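Local atomic coordinates of early 35 kDa protein (Autographa californica nucleopolyhedrovirus, PDB entry 1P35), a protein that inhibits caspases, blocking the apoptotic response of infected insect cells, and also suppresses the host's antiviral RNA interference. Residues A[179-184]-A[290-295]; A[13-18]-A[195-200]; A[41-46]-A[119-124]; A[101-106]-A[149-154]; A[34-39]-A[158-163]. All blocks are in the same frame, centred on the assembly; numbering follows the deposited sequence.

Interaction 1: A[179-184]-A[290-295]; sequences VPFAHE and KNVILN
V179 and V292 face each other as an antiparallel hydrogen-bonded pair, the last rung of the short two-stranded sheet formed by strands 176-179 and 292-295. V179 N donates to V292 O at 2.9 Å, and V292 N returns a bond to V179 O at 3.2 Å. V179 O also accepts from F181 N, because P180 sits at the centre of an inverse gamma turn, which ends the regular pairing here.

Beyond the turn, a side chain takes over from the backbone. The amide of N291 reaches across so that OD1 accepts A182 N at 2.8 Å, with an N-H...O angle of 157° and the donor tilted 25° from the carbonyl plane. The same OD1 takes a second bond from a water 2.7 Å away, which donates also to A182 O, so a single water spans both residues. CB of A182 is pressed against this amide, 3.2 Å from OD1. F181 and V292 lie side by side, with V292 CG2 at the ring edge, 3.5 Å from F181 CD2; CG1 of V179, anti to its own backbone N (chi1 -168°), lies over one ring face, toward its rim.

The contact lies between two layers of the fold: V292 also packs on Q208 and F209 of helix 206-215, while V179 and F181 rest on V199, V195 and A197 of strand 191-199, and P180 touches F46 of strand 42-48.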
# COMPACT_ATOMS: atom_id res chain seq x y z
N VAL A 179 -11.32 7.56 23.54
CA VAL A 179 -10.26 7.26 22.59
C VAL A 179 -9.11 6.97 23.55
O VAL A 179 -8.66 7.84 24.27
CB VAL A 179 -9.93 8.42 21.71
CG1 VAL A 179 -9.06 7.94 20.59
CG2 VAL A 179 -11.25 9.08 21.15
N PRO A 180 -8.64 5.74 23.57
CA PRO A 180 -7.56 5.34 24.49
C PRO A 180 -6.14 5.81 24.23
O PRO A 180 -5.28 5.03 23.81
CB PRO A 180 -7.70 3.81 24.49
CG PRO A 180 -8.05 3.52 23.05
CD PRO A 180 -9.14 4.58 22.78
N PHE A 181 -5.88 7.09 24.48
CA PHE A 181 -4.53 7.62 24.29
C PHE A 181 -3.63 7.40 25.49
O PHE A 181 -2.41 7.37 25.34
CB PHE A 181 -4.56 9.13 23.98
CG PHE A 181 -5.16 9.46 22.66
CD1 PHE A 181 -4.76 8.81 21.51
CD2 PHE A 181 -6.11 10.48 22.55
CE1 PHE A 181 -5.27 9.16 20.26
CE2 PHE A 181 -6.64 10.84 21.30
CZ PHE A 181 -6.21 10.17 20.15
N ALA A 182 -4.21 7.26 26.69
CA ALA A 182 -3.35 7.12 27.88
C ALA A 182 -2.42 5.89 27.92
O ALA A 182 -2.73 4.79 27.38
CB ALA A 182 -4.22 7.17 29.19
N HIS A 183 -1.30 6.08 28.60
CA HIS A 183 -0.28 5.04 28.74
C HIS A 183 -0.23 4.62 30.20
O HIS A 183 -0.86 5.27 31.08
CB HIS A 183 1.12 5.59 28.40
CG HIS A 183 1.18 6.38 27.12
ND1 HIS A 183 1.51 5.82 25.90
CD2 HIS A 183 0.96 7.69 26.87
CE1 HIS A 183 1.48 6.74 24.97
NE2 HIS A 183 1.15 7.89 25.53
N GLU A 184 0.47 3.51 30.47
CA GLU A 184 0.66 3.13 31.84
C GLU A 184 1.55 4.27 32.44
O GLU A 184 2.33 4.91 31.72
CB GLU A 184 1.42 1.83 31.93
CG GLU A 184 2.78 1.90 31.35
CD GLU A 184 2.82 1.70 29.83
OE1 GLU A 184 1.80 1.88 29.14
OE2 GLU A 184 3.90 1.38 29.33
N LYS A 290 -3.44 11.14 29.38
CA LYS A 290 -4.86 10.86 29.52
C LYS A 290 -5.63 10.45 28.23
O LYS A 290 -5.15 10.62 27.11
CB LYS A 290 -5.54 12.08 30.18
CG LYS A 290 -5.35 13.39 29.47
CD LYS A 290 -6.17 14.56 30.08
CE LYS A 290 -7.68 14.46 29.84
NZ LYS A 290 -8.41 15.65 30.37
N ASN A 291 -6.83 9.87 28.42
CA ASN A 291 -7.66 9.52 27.26
C ASN A 291 -8.46 10.78 26.86
O ASN A 291 -8.52 11.75 27.58
CB ASN A 291 -8.64 8.38 27.65
CG ASN A 291 -7.91 7.12 28.09
OD1 ASN A 291 -6.88 6.77 27.51
ND2 ASN A 291 -8.45 6.42 29.10
N VAL A 292 -9.05 10.74 25.68
CA VAL A 292 -9.89 11.84 25.22
C VAL A 292 -11.27 11.21 25.35
O VAL A 292 -11.48 10.08 24.91
CB VAL A 292 -9.57 12.20 23.76
CG1 VAL A 292 -10.70 12.96 23.14
CG2 VAL A 292 -8.28 13.01 23.72
N ILE A 293 -12.20 11.89 26.00
CA ILE A 293 -13.54 11.33 26.21
C ILE A 293 -14.54 12.30 25.58
O ILE A 293 -14.54 13.50 25.92
CB ILE A 293 -13.74 11.09 27.76
CG1 ILE A 293 -12.61 10.11 28.22
CG2 ILE A 293 -15.11 10.46 28.07
CD1 ILE A 293 -12.64 9.60 29.67
N LEU A 294 -15.34 11.81 24.62
CA LEU A 294 -16.32 12.68 23.92
C LEU A 294 -17.75 12.17 23.99
O LEU A 294 -18.00 11.03 24.39
CB LEU A 294 -15.94 12.81 22.43
CG LEU A 294 -14.52 13.36 22.31
CD1 LEU A 294 -13.95 13.01 20.97
CD2 LEU A 294 -14.50 14.89 22.63
N ASN A 295 -18.69 13.02 23.58
CA ASN A 295 -20.10 12.66 23.49
C ASN A 295 -20.35 12.29 22.03
O ASN A 295 -19.79 12.91 21.12
CB ASN A 295 -21.02 13.84 23.86
CG ASN A 295 -20.96 14.19 25.35
OD1 ASN A 295 -21.14 13.32 26.20
ND2 ASN A 295 -20.71 15.45 25.66
O HOH W 1 -5.61 4.37 27.79

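Interaction 2: A[13-18]-A[195-200]; sequences TIIRDC and VVAYVD. With PO4 (phosphate ion), chain D; EDO (1,2-ethanediol), chain G.
T13 through D17 pair with V195 through V199 in a parallel beta arrangement, joining strand 10-21 to strand 191-199, far apart in the sequence, near the centre of the chain. The strand axes differ by only 10° in direction and approach to 4.6 Å. Five N-H...O bonds alternate between the strands, among them I15 N to V196 O at 3.0 Å and D17 N to Y198 O at 3.0 Å.

On the face bearing T13, I15 and D17, the contacts are mostly apolar. I15 CD1 reaches back obliquely to V195 CG2, 3.9 Å away. D17, which continues this face, has its carboxylate held by R25 and Y170.

The other face carries I14, R16, V196 and Y198. R16 and Y198 run side by side, with R16 CG 3.7 Å from Y198 CD1 and the guanidinium plane turned 56° from the ring. A bend at chi3 (66°) sends the guanidinium out to a phosphate, probably from the crystallisation liquor: NH1 donates to O4 in the guanidinium plane and NH2 to O1, while NH2 also makes a salt bridge with E26. K58 of the same chain and R79 of the second subunit also bind the phosphate. R16 NH1 further donates to O2 of a 1,2-ethanediol at 3.1 Å, and that molecule's C2 sits 3.9 Å above the centre of the Y198 ring.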
# COMPACT_ATOMS: atom_id res chain seq x y z
N THR A 13 0.94 3.66 16.90
CA THR A 13 -0.38 3.23 17.27
C THR A 13 -1.39 3.92 16.33
O THR A 13 -1.33 5.13 16.11
CB THR A 13 -0.66 3.54 18.78
OG1 THR A 13 0.30 2.83 19.59
CG2 THR A 13 -2.04 3.10 19.19
N ILE A 14 -2.29 3.12 15.78
CA ILE A 14 -3.33 3.60 14.87
C ILE A 14 -4.68 3.15 15.43
O ILE A 14 -4.87 1.97 15.72
CB ILE A 14 -3.11 3.01 13.47
CG1 ILE A 14 -1.67 3.34 13.03
CG2 ILE A 14 -4.06 3.62 12.48
CD1 ILE A 14 -1.31 2.81 11.66
N ILE A 15 -5.63 4.08 15.50
CA ILE A 15 -6.91 3.84 16.09
C ILE A 15 -8.02 4.36 15.25
O ILE A 15 -7.89 5.41 14.63
CB ILE A 15 -7.01 4.60 17.43
CG1 ILE A 15 -5.96 4.08 18.41
CG2 ILE A 15 -8.45 4.58 17.97
CD1 ILE A 15 -5.87 4.99 19.69
N ARG A 16 -9.13 3.62 15.25
CA ARG A 16 -10.33 4.06 14.55
C ARG A 16 -11.48 3.59 15.42
O ARG A 16 -11.48 2.46 15.94
CB ARG A 16 -10.47 3.44 13.15
CG ARG A 16 -11.49 4.19 12.33
CD ARG A 16 -11.89 3.49 10.99
NE ARG A 16 -12.59 2.25 11.28
CZ ARG A 16 -13.02 1.38 10.38
NH1 ARG A 16 -12.82 1.60 9.08
NH2 ARG A 16 -13.67 0.29 10.79
N ASP A 17 -12.47 4.47 15.60
CA ASP A 17 -13.63 4.13 16.41
C ASP A 17 -14.80 4.80 15.70
O ASP A 17 -14.83 6.01 15.58
CB ASP A 17 -13.44 4.64 17.83
CG ASP A 17 -14.58 4.25 18.75
OD1 ASP A 17 -15.72 4.69 18.49
OD2 ASP A 17 -14.34 3.51 19.74
N CYS A 18 -15.75 3.98 15.24
CA CYS A 18 -16.89 4.46 14.48
C CYS A 18 -18.23 3.93 15.03
O CYS A 18 -18.28 2.88 15.66
CB CYS A 18 -16.74 4.01 13.00
SG CYS A 18 -15.22 4.51 12.10
N VAL A 195 0.76 8.30 17.75
CA VAL A 195 -0.53 7.71 17.46
C VAL A 195 -1.36 8.66 16.57
O VAL A 195 -1.16 9.89 16.60
CB VAL A 195 -1.26 7.47 18.84
CG1 VAL A 195 -1.43 8.87 19.64
CG2 VAL A 195 -2.58 6.81 18.65
N VAL A 196 -2.21 8.06 15.73
CA VAL A 196 -3.15 8.78 14.87
C VAL A 196 -4.48 8.06 15.17
O VAL A 196 -4.48 6.88 15.53
CB VAL A 196 -2.81 8.69 13.33
CG1 VAL A 196 -1.48 9.37 13.03
CG2 VAL A 196 -2.70 7.26 12.87
N ALA A 197 -5.58 8.82 15.10
CA ALA A 197 -6.90 8.32 15.34
C ALA A 197 -7.93 9.01 14.43
O ALA A 197 -7.81 10.20 14.04
CB ALA A 197 -7.30 8.49 16.79
N TYR A 198 -8.92 8.21 14.06
CA TYR A 198 -10.03 8.63 13.24
C TYR A 198 -11.26 8.23 14.09
O TYR A 198 -11.39 7.05 14.44
CB TYR A 198 -9.99 7.84 11.89
CG TYR A 198 -11.17 8.11 10.98
CD1 TYR A 198 -12.43 7.57 11.29
CD2 TYR A 198 -11.05 8.90 9.83
CE1 TYR A 198 -13.54 7.80 10.48
CE2 TYR A 198 -12.14 9.15 8.99
CZ TYR A 198 -13.40 8.59 9.32
OH TYR A 198 -14.48 8.70 8.47
N VAL A 199 -12.14 9.18 14.44
CA VAL A 199 -13.33 8.87 15.29
C VAL A 199 -14.52 9.63 14.73
O VAL A 199 -14.44 10.84 14.61
CB VAL A 199 -13.16 9.32 16.76
CG1 VAL A 199 -14.32 8.76 17.60
CG2 VAL A 199 -11.80 8.84 17.35
N ASP A 200 -15.60 8.92 14.37
CA ASP A 200 -16.77 9.59 13.78
C ASP A 200 -17.96 9.64 14.71
O ASP A 200 -17.93 9.07 15.78
CB ASP A 200 -17.16 8.96 12.43
CG ASP A 200 -17.78 7.54 12.54
OD1 ASP A 200 -18.43 7.21 13.54
OD2 ASP A 200 -17.64 6.77 11.56
P PO4 D . -15.10 -1.01 7.17
O1 PO4 D . -15.57 -1.21 8.60
O2 PO4 D . -15.53 -2.21 6.35
O3 PO4 D . -15.72 0.25 6.58
O4 PO4 D . -13.61 -0.85 7.18
C1 EDO G . -10.31 4.77 7.06
O1 EDO G . -10.64 4.86 5.64
C2 EDO G . -11.44 5.26 7.91
O2 EDO G . -12.51 4.36 7.79

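Interaction 3: A[41-46]-A[119-124]; sequences PVLMMF and KSHDYT
P41, just before strand 42-48, and L43 within it meet H121 and Y123 where a Schellman motif ends helix 110-120. D122, with positive phi, is the C-prime residue of that motif, and its N binds K119 O.

The CB atoms of L43, H121 and Y123 are directed at the opposite segment. L43 CG stands anti to the carbonyl carbon (chi1 -44°). Its CD2 lies 4.2 Å from the centroid of the H121 ring, 30° off the ring normal, an off-centre CH-pi contact. CD1 lies between the two rings, with L43 CD1 4.2 Å from H121 CD2 and 4.3 Å from Y123 CD2. H121 and Y123 share nearly the same first torsion, yet Y123 slides past P41 in the opposite direction, with its CE2 4.1 Å from P41 CD. V153 of the neighbouring strand 148-154 touches both P41 and H121, and F4 meets the Y123 ring edge-to-face.

P41 CD also abuts H121 O at 3.5 Å. The tyrosine hydroxyl donates to the carbonyl of P41, whose oxygen lies at the edge of the ring in its plane; the modelled length, 2.4 Å from Y123 OH to P41 O, is doubtfully short.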
# COMPACT_ATOMS: atom_id res chain seq x y z
N PRO A 41 3.07 -13.26 28.05
CA PRO A 41 2.33 -12.33 27.20
C PRO A 41 2.37 -10.84 27.62
O PRO A 41 2.72 -10.47 28.77
CB PRO A 41 0.91 -12.88 27.24
CG PRO A 41 1.12 -14.39 27.73
CD PRO A 41 2.14 -14.14 28.78
N VAL A 42 2.03 -10.01 26.65
CA VAL A 42 1.92 -8.58 26.83
C VAL A 42 0.42 -8.42 27.15
O VAL A 42 -0.43 -8.97 26.45
CB VAL A 42 2.23 -7.82 25.50
CG1 VAL A 42 1.93 -6.33 25.66
CG2 VAL A 42 3.67 -8.05 25.07
N LEU A 43 0.11 -7.71 28.23
CA LEU A 43 -1.27 -7.43 28.61
C LEU A 43 -1.48 -5.93 28.35
O LEU A 43 -0.90 -5.09 29.05
CB LEU A 43 -1.51 -7.73 30.09
CG LEU A 43 -0.90 -9.05 30.60
CD1 LEU A 43 -1.38 -9.39 32.00
CD2 LEU A 43 -1.28 -10.16 29.62
N MET A 44 -2.23 -5.59 27.31
CA MET A 44 -2.51 -4.19 27.03
C MET A 44 -3.95 -3.94 27.45
O MET A 44 -4.85 -4.67 27.06
CB MET A 44 -2.33 -3.88 25.55
CG MET A 44 -2.79 -2.47 25.19
SD MET A 44 -2.41 -1.88 23.51
CE MET A 44 -3.44 -2.94 22.45
N MET A 45 -4.20 -2.92 28.24
CA MET A 45 -5.56 -2.68 28.68
C MET A 45 -5.94 -1.27 28.52
O MET A 45 -5.07 -0.40 28.53
CB MET A 45 -5.72 -3.08 30.13
CG MET A 45 -5.11 -4.47 30.48
SD MET A 45 -5.85 -5.00 32.02
CE MET A 45 -4.56 -6.21 32.57
N PHE A 46 -7.22 -0.99 28.34
CA PHE A 46 -7.57 0.41 28.22
C PHE A 46 -9.07 0.57 28.38
O PHE A 46 -9.86 -0.38 28.20
CB PHE A 46 -7.05 0.98 26.88
CG PHE A 46 -7.56 0.24 25.63
CD1 PHE A 46 -8.86 0.48 25.13
CD2 PHE A 46 -6.74 -0.68 24.95
CE1 PHE A 46 -9.33 -0.16 23.98
CE2 PHE A 46 -7.20 -1.34 23.78
CZ PHE A 46 -8.51 -1.08 23.29
N LYS A 119 -2.18 -13.79 36.98
CA LYS A 119 -1.86 -15.20 37.20
C LYS A 119 -2.23 -16.08 36.02
O LYS A 119 -1.48 -16.98 35.67
CB LYS A 119 -2.53 -15.75 38.46
CG LYS A 119 -2.25 -17.26 38.67
CD LYS A 119 -2.76 -17.73 40.00
CE LYS A 119 -2.14 -19.05 40.39
NZ LYS A 119 -2.38 -19.28 41.85
N SER A 120 -3.40 -15.87 35.42
CA SER A 120 -3.75 -16.70 34.29
C SER A 120 -2.74 -16.55 33.18
O SER A 120 -2.71 -17.35 32.26
CB SER A 120 -5.15 -16.36 33.73
OG SER A 120 -5.21 -15.03 33.24
N HIS A 121 -1.90 -15.50 33.25
CA HIS A 121 -0.89 -15.26 32.21
C HIS A 121 0.52 -15.52 32.69
O HIS A 121 1.51 -15.09 32.09
CB HIS A 121 -1.06 -13.85 31.63
CG HIS A 121 -2.34 -13.70 30.90
ND1 HIS A 121 -2.67 -14.51 29.83
CD2 HIS A 121 -3.44 -12.94 31.14
CE1 HIS A 121 -3.90 -14.25 29.44
NE2 HIS A 121 -4.40 -13.30 30.22
N ASP A 122 0.58 -16.27 33.78
CA ASP A 122 1.80 -16.70 34.41
C ASP A 122 2.59 -15.59 35.11
O ASP A 122 3.79 -15.73 35.34
CB ASP A 122 2.69 -17.42 33.38
CG ASP A 122 3.62 -18.42 34.03
OD1 ASP A 122 3.46 -18.73 35.23
OD2 ASP A 122 4.52 -18.93 33.32
N TYR A 123 1.93 -14.46 35.42
CA TYR A 123 2.63 -13.42 36.17
C TYR A 123 2.17 -13.61 37.60
O TYR A 123 1.05 -13.24 37.96
CB TYR A 123 2.29 -12.00 35.69
CG TYR A 123 2.83 -11.68 34.31
CD1 TYR A 123 4.16 -11.29 34.15
CD2 TYR A 123 2.03 -11.77 33.18
CE1 TYR A 123 4.67 -11.00 32.90
CE2 TYR A 123 2.54 -11.49 31.91
CZ TYR A 123 3.85 -11.10 31.78
OH TYR A 123 4.36 -10.83 30.53
N THR A 124 3.05 -14.19 38.42
CA THR A 124 2.72 -14.46 39.82
C THR A 124 3.61 -13.85 40.89
O THR A 124 3.22 -13.80 42.05
CB THR A 124 2.65 -15.96 40.08
OG1 THR A 124 3.94 -16.53 39.85
CG2 THR A 124 1.63 -16.63 39.15

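Interaction 4: A[101-106]-A[149-154]; sequences SVSCQN and VAVCVL
S101, S103 and Q105 pair with V153, V151 and V149 as antiparallel hydrogen-bonded pairs, joining strand 98-106 to strand 148-154. Each pair carries two N-H...O bonds; those of S103 and V151 are 3.1 Å from S103 N to V151 O and 2.9 Å from V151 N to S103 O. The strand directions differ by 156°, the usual twist of an antiparallel pair. Between these pairs, V102 with C152 and C104 with A150 are non-hydrogen-bonded pairs on the other face, where V102 also meets residues of strands 52-55 and 164-170.

Q105 can be followed outward along the valine face. Its CB stands beside that of its partner V149, 4.4 Å from V149 CB. With CG anti to the carbonyl carbon (chi1 -66°), the next atom swings diagonally over V151, and Q105 CG lies 4.0 Å from V151 CG2. A bend at chi2 (-57°) then leads CD and the amide away from strand 148-154; the side chain also touches K113 and I117 of helix 110-120, which covers this part of the sheet.

S103 also packs on V151, its OG 3.5 Å from V151 CB. S103 OG further hydrogen-bonds a water at 2.7 Å, and this water donates to V151 O. V151 is thus a buried valine whose carbonyl accepts both the backbone amide of S103 and a water held by the exposed S103 hydroxyl, which implies that solvent reaches this backbone pair.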
# COMPACT_ATOMS: atom_id res chain seq x y z
N SER A 101 -5.59 -11.19 21.82
CA SER A 101 -6.71 -11.96 22.33
C SER A 101 -7.49 -10.93 23.23
O SER A 101 -6.94 -10.38 24.18
CB SER A 101 -6.16 -13.16 23.14
OG SER A 101 -7.21 -14.00 23.55
N VAL A 102 -8.76 -10.69 22.92
CA VAL A 102 -9.60 -9.73 23.63
C VAL A 102 -10.68 -10.29 24.58
O VAL A 102 -11.44 -11.23 24.22
CB VAL A 102 -10.33 -8.80 22.58
CG1 VAL A 102 -11.23 -7.83 23.24
CG2 VAL A 102 -9.27 -8.08 21.70
N SER A 103 -10.71 -9.70 25.77
CA SER A 103 -11.73 -10.00 26.79
C SER A 103 -12.16 -8.63 27.40
O SER A 103 -11.53 -7.60 27.13
CB SER A 103 -11.22 -10.99 27.87
OG SER A 103 -10.21 -10.45 28.70
N CYS A 104 -13.23 -8.60 28.19
CA CYS A 104 -13.70 -7.31 28.73
C CYS A 104 -14.08 -7.42 30.19
O CYS A 104 -14.69 -8.43 30.60
CB CYS A 104 -14.92 -6.82 27.92
SG CYS A 104 -15.56 -5.16 28.34
N GLN A 105 -13.70 -6.40 30.95
CA GLN A 105 -13.97 -6.30 32.38
C GLN A 105 -14.66 -4.98 32.65
O GLN A 105 -14.26 -3.91 32.14
CB GLN A 105 -12.66 -6.33 33.20
CG GLN A 105 -11.90 -7.66 33.13
CD GLN A 105 -12.80 -8.80 33.59
OE1 GLN A 105 -12.58 -9.97 33.27
NE2 GLN A 105 -13.83 -8.46 34.34
N ASN A 106 -15.75 -5.05 33.41
CA ASN A 106 -16.42 -3.83 33.79
C ASN A 106 -15.38 -3.14 34.72
O ASN A 106 -14.73 -3.81 35.56
CB ASN A 106 -17.70 -4.15 34.56
CG ASN A 106 -18.45 -2.90 34.98
OD1 ASN A 106 -17.88 -2.03 35.66
ND2 ASN A 106 -19.74 -2.78 34.58
N VAL A 149 -13.33 -1.96 30.52
CA VAL A 149 -11.90 -2.16 30.27
C VAL A 149 -11.65 -3.28 29.28
O VAL A 149 -12.06 -4.42 29.52
CB VAL A 149 -11.13 -2.54 31.55
CG1 VAL A 149 -9.67 -2.82 31.19
CG2 VAL A 149 -11.21 -1.42 32.61
N ALA A 150 -10.97 -2.95 28.18
CA ALA A 150 -10.64 -3.96 27.17
C ALA A 150 -9.32 -4.56 27.61
O ALA A 150 -8.38 -3.81 27.86
CB ALA A 150 -10.51 -3.30 25.75
N VAL A 151 -9.24 -5.89 27.68
CA VAL A 151 -8.01 -6.58 28.13
C VAL A 151 -7.48 -7.30 26.89
O VAL A 151 -8.12 -8.20 26.36
CB VAL A 151 -8.34 -7.60 29.24
CG1 VAL A 151 -7.09 -8.34 29.66
CG2 VAL A 151 -9.04 -6.88 30.44
N CYS A 152 -6.32 -6.87 26.41
CA CYS A 152 -5.75 -7.41 25.18
C CYS A 152 -4.49 -8.23 25.43
O CYS A 152 -3.53 -7.71 25.98
CB CYS A 152 -5.52 -6.24 24.27
SG CYS A 152 -7.07 -5.15 24.23
N VAL A 153 -4.49 -9.51 25.05
CA VAL A 153 -3.33 -10.36 25.33
C VAL A 153 -2.55 -10.67 24.06
O VAL A 153 -3.13 -10.99 23.05
CB VAL A 153 -3.69 -11.72 26.00
CG1 VAL A 153 -2.39 -12.48 26.33
CG2 VAL A 153 -4.51 -11.51 27.29
N LEU A 154 -1.24 -10.52 24.13
CA LEU A 154 -0.42 -10.80 22.98
C LEU A 154 0.50 -11.95 23.32
O LEU A 154 1.36 -11.81 24.18
CB LEU A 154 0.41 -9.57 22.61
CG LEU A 154 1.20 -9.68 21.30
CD1 LEU A 154 0.21 -9.91 20.17
CD2 LEU A 154 2.02 -8.38 21.02
O HOH W 2 -8.02 -11.09 27.23

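Interaction 5: A[34-39]-A[158-163]; sequences MNTQLT and FENGSN
The F158 ring meets L38 at its edge: L38 CD1 lies in the ring plane, 4.0 Å from F158 CE1, and the two side chains cross at an angle rather than stacking. The carbonyl oxygen of N35 comes up to the same end of the ring obliquely, 3.4 Å from F158 CZ. The ring is carried there by a first torsion of 74°, which sets CG between the backbone N and the carbonyl carbon and aims the ring tip at the bend formed by N35 to L38. The other flat group is the amide of N160, whose orientation is uncertain. T36 brings CG2 against it from one flank, 3.8 Å from N160 CG, and M34 O also lies beside it, 3.7 Å from N160 CG.

This is a loop-to-loop contact. Segment 34-39 connects strand 24-33 to strand 42-48, and segment 158-163 connects strand 148-154 to strand 164-170. Because 24-33 pairs with 164-170, and 42-48 with 148-154, both connections pass between the same two pairs of neighbouring strands, and they pack together where they do so.

N160 and G161 occupy the corners of a beta turn closed by S162 N and E159 O at 2.8 Å. The M34 side chain, bent at both chi2 and chi3, folds back so that CE approaches the N160 amide. On its far side the 34-39 loop is tied to the N-terminal region, where N35 OD1 accepts D9 N and Q37 NE2 donates to E7. F158 packs additionally on I33 and E98.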
# COMPACT_ATOMS: atom_id res chain seq x y z
N MET A 34 8.15 -3.65 19.94
CA MET A 34 9.56 -3.92 19.66
C MET A 34 10.35 -5.03 20.37
O MET A 34 11.44 -5.38 19.90
CB MET A 34 10.34 -2.63 19.83
CG MET A 34 10.26 -1.68 18.66
SD MET A 34 10.98 -2.41 17.18
CE MET A 34 12.70 -2.93 17.79
N ASN A 35 9.86 -5.58 21.48
CA ASN A 35 10.63 -6.62 22.21
C ASN A 35 10.73 -8.02 21.57
O ASN A 35 9.78 -8.52 20.96
CB ASN A 35 10.06 -6.76 23.61
CG ASN A 35 10.06 -5.46 24.35
OD1 ASN A 35 9.53 -4.45 23.85
ND2 ASN A 35 10.66 -5.44 25.53
N THR A 36 11.90 -8.66 21.72
CA THR A 36 12.14 -10.01 21.18
C THR A 36 12.27 -11.06 22.27
O THR A 36 11.94 -12.23 22.06
CB THR A 36 13.44 -10.13 20.32
OG1 THR A 36 14.57 -9.68 21.08
CG2 THR A 36 13.32 -9.37 19.01
N GLN A 37 12.77 -10.64 23.43
CA GLN A 37 12.95 -11.55 24.56
C GLN A 37 11.60 -12.18 24.94
O GLN A 37 11.29 -13.30 24.51
CB GLN A 37 13.55 -10.79 25.76
CG GLN A 37 12.69 -9.62 26.32
CD GLN A 37 12.70 -8.36 25.46
OE1 GLN A 37 13.00 -8.41 24.26
NE2 GLN A 37 12.35 -7.21 26.06
N LEU A 38 10.82 -11.44 25.72
CA LEU A 38 9.49 -11.82 26.20
C LEU A 38 9.11 -13.29 26.18
O LEU A 38 8.90 -13.89 25.12
CB LEU A 38 8.42 -11.01 25.46
CG LEU A 38 8.54 -9.49 25.55
CD1 LEU A 38 7.44 -8.86 24.71
CD2 LEU A 38 8.48 -9.05 27.00
N THR A 39 9.01 -13.87 27.37
CA THR A 39 8.62 -15.27 27.52
C THR A 39 7.14 -15.34 27.97
O THR A 39 6.51 -16.39 27.84
CB THR A 39 9.53 -15.98 28.55
OG1 THR A 39 9.44 -15.30 29.81
CG2 THR A 39 10.98 -15.93 28.08
N PHE A 158 5.32 -13.78 18.96
CA PHE A 158 5.12 -12.87 17.82
C PHE A 158 6.39 -12.39 17.12
O PHE A 158 7.47 -12.30 17.71
CB PHE A 158 4.27 -11.64 18.25
CG PHE A 158 5.02 -10.63 19.10
CD1 PHE A 158 5.09 -10.76 20.48
CD2 PHE A 158 5.67 -9.55 18.50
CE1 PHE A 158 5.79 -9.85 21.25
CE2 PHE A 158 6.38 -8.62 19.29
CZ PHE A 158 6.44 -8.77 20.65
N GLU A 159 6.27 -12.07 15.84
CA GLU A 159 7.43 -11.59 15.12
C GLU A 159 7.61 -10.06 15.25
O GLU A 159 6.71 -9.26 14.93
CB GLU A 159 7.34 -12.02 13.66
CG GLU A 159 8.48 -12.95 13.24
CD GLU A 159 9.85 -12.28 13.38
OE1 GLU A 159 9.91 -11.08 13.78
OE2 GLU A 159 10.88 -12.94 13.08
N ASN A 160 8.78 -9.69 15.74
CA ASN A 160 9.21 -8.31 15.94
C ASN A 160 8.59 -7.29 14.97
O ASN A 160 7.87 -6.36 15.36
CB ASN A 160 10.74 -8.26 15.80
CG ASN A 160 11.37 -7.13 16.59
OD1 ASN A 160 11.21 -7.02 17.81
ND2 ASN A 160 12.10 -6.28 15.90
N GLY A 161 8.88 -7.45 13.69
CA GLY A 161 8.35 -6.52 12.71
C GLY A 161 6.87 -6.51 12.38
O GLY A 161 6.49 -5.79 11.49
N SER A 162 6.06 -7.30 13.06
CA SER A 162 4.62 -7.32 12.83
C SER A 162 3.80 -6.17 13.45
O SER A 162 4.20 -5.62 14.47
CB SER A 162 3.99 -8.61 13.42
OG SER A 162 4.31 -9.75 12.68
N ASN A 163 2.67 -5.84 12.82
CA ASN A 163 1.70 -4.93 13.42
C ASN A 163 0.89 -5.88 14.31
O ASN A 163 0.61 -7.05 13.89
CB ASN A 163 0.73 -4.33 12.41
CG ASN A 163 1.35 -3.19 11.60
OD1 ASN A 163 1.86 -2.22 12.16
ND2 ASN A 163 1.29 -3.31 10.30

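From the N terminus, strand 10-21 opens the loop that interaction 2 closes with strand 191-199. Within this long loop, segment 34-39 begins interaction 5, completed at 158-163, and that loop in turn encloses interactions 3 and 4. These two cross, in the order 41-46, 101-106, 119-124, 149-154, and meet directly because strands 42-48 and 148-154 are neighbours, with M44 and F46 bonded to C152 and A150. Segment 179-184 opens interaction 1 before interaction 2 closes, so these cross as well, and the C-terminal strand 292-295 is drawn back to the core. Interaction 1 packs against strand 191-199 of interaction 2 and strand 42-48 of interaction 3.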